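Local coordinates for probable host range protein 2-3 (Myxoma virus, PDB 5CZ3) that probably acts as a host-range factor of the poxvirus C7 family, supporting multiplication of the virus in different cell types, at residues V77-V80 and S86-Y89. Numbering follows the deposited sequence.
Sequences VPLV and SLIY
The beta hairpin of strands 79-82 and 87-95 sets the Leu79 side chain against one face of the Tyr89 ring. CD1 of Leu79 stands above that face, 4.1 Å from the centroid of the Tyr89 ring and 11° off the normal, a CH-pi contact. With CG anti to its own nitrogen (chi1 169°), the Leu79 branch runs towards strand 87-95, and its CD1 also lies 3.7 Å from Leu87 CB. Leu79 CB sits over the same face, above Tyr89 CE2 at 3.6 Å. At the ring's edge Val77 O lies in plane, 3.4 Å from Tyr89 CD2, and Val77 CG1 packs on Tyr89 CD2 at 3.5 Å, the two side chains crossing at about a right angle. The hairpin closes one margin of an antiparallel sheet in this beta-sandwich: 79-82 is an outermost strand, while Tyr89 and Leu87 bond through their backbones to Leu51 and Leu53 of strand 45-54. Val80 N reaches Ile88 O at 3.0 Å, a weak bond with an N-H...O angle of 126°, and Pro78 O takes a CA-H...O contact from Tyr89 CA at 3.3 Å. Backbone bonds also join Pro78 to Lys90 and Ile88 to Ala81. Ile66 touches the Tyr89 side chain.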
loop_
_atom_site.group_PDB
_atom_site.type_symbol
_atom_site.label_atom_id
_atom_site.label_comp_id
_atom_site.label_asym_id
_atom_site.label_seq_id
_atom_site.Cartn_x
_atom_site.Cartn_y
_atom_site.Cartn_z
ATOM N N VAL A 77 5.968 1.607 -10.413
ATOM C CA VAL A 77 4.628 1.804 -9.873
ATOM C C VAL A 77 3.911 2.903 -10.647
ATOM O O VAL A 77 3.981 4.075 -10.279
ATOM C CB VAL A 77 4.665 2.170 -8.378
ATOM C CG1 VAL A 77 3.254 2.225 -7.807
ATOM C CG2 VAL A 77 5.510 1.169 -7.613
ATOM N N PRO A 78 3.226 2.524 -11.735
ATOM C CA PRO A 78 2.549 3.479 -12.617
ATOM C C PRO A 78 1.434 4.247 -11.920
ATOM O O PRO A 78 0.566 3.642 -11.292
ATOM C CB PRO A 78 1.972 2.588 -13.723
ATOM C CG PRO A 78 2.773 1.337 -13.671
ATOM C CD PRO A 78 3.109 1.143 -12.231
ATOM N N LEU A 79 1.470 5.570 -12.027
ATOM C CA LEU A 79 0.352 6.404 -11.606
ATOM C C LEU A 79 -0.634 6.478 -12.763
ATOM O O LEU A 79 -0.544 7.366 -13.606
ATOM C CB LEU A 79 0.835 7.797 -11.195
ATOM C CG LEU A 79 -0.206 8.896 -10.967
ATOM C CD1 LEU A 79 -1.153 8.520 -9.844
ATOM C CD2 LEU A 79 0.482 10.221 -10.678
ATOM N N VAL A 80 -1.573 5.539 -12.807
ATOM C CA VAL A 80 -2.400 5.345 -13.995
ATOM C C VAL A 80 -3.627 6.255 -14.085
ATOM O O VAL A 80 -4.193 6.416 -15.163
ATOM C CB VAL A 80 -2.880 3.884 -14.096
ATOM C CG1 VAL A 80 -1.690 2.946 -14.185
ATOM C CG2 VAL A 80 -3.756 3.528 -12.906
ATOM N N SER A 86 -7.535 12.372 -5.526
ATOM C CA SER A 86 -6.876 11.078 -5.395
ATOM C C SER A 86 -5.870 10.791 -6.503
ATOM O O SER A 86 -6.082 11.143 -7.662
ATOM C CB SER A 86 -7.920 9.959 -5.363
ATOM O OG SER A 86 -8.781 10.100 -4.249
ATOM N N LEU A 87 -4.772 10.149 -6.122
ATOM C CA LEU A 87 -3.815 9.597 -7.072
ATOM C C LEU A 87 -3.973 8.081 -7.076
ATOM O O LEU A 87 -3.957 7.448 -6.020
ATOM C CB LEU A 87 -2.381 9.991 -6.705
ATOM C CG LEU A 87 -2.065 11.485 -6.585
ATOM C CD1 LEU A 87 -0.678 11.695 -6.000
ATOM C CD2 LEU A 87 -2.185 12.166 -7.939
ATOM N N ILE A 88 -4.133 7.499 -8.258
ATOM C CA ILE A 88 -4.425 6.074 -8.359
ATOM C C ILE A 88 -3.295 5.298 -9.029
ATOM O O ILE A 88 -3.080 5.408 -10.235
ATOM C CB ILE A 88 -5.735 5.834 -9.130
ATOM C CG1 ILE A 88 -6.891 6.547 -8.427
ATOM C CG2 ILE A 88 -6.018 4.347 -9.248
ATOM C CD1 ILE A 88 -8.167 6.591 -9.233
ATOM N N TYR A 89 -2.576 4.515 -8.231
ATOM C CA TYR A 89 -1.500 3.672 -8.739
ATOM C C TYR A 89 -1.987 2.248 -8.988
ATOM O O TYR A 89 -2.871 1.750 -8.289
ATOM C CB TYR A 89 -0.323 3.644 -7.760
ATOM C CG TYR A 89 0.385 4.966 -7.559
ATOM C CD1 TYR A 89 -0.078 5.892 -6.632
ATOM C CD2 TYR A 89 1.532 5.277 -8.277
ATOM C CE1 TYR A 89 0.576 7.096 -6.437
ATOM C CE2 TYR A 89 2.192 6.478 -8.089
ATOM C CZ TYR A 89 1.708 7.382 -7.169
ATOM O OH TYR A 89 2.363 8.577 -6.981
#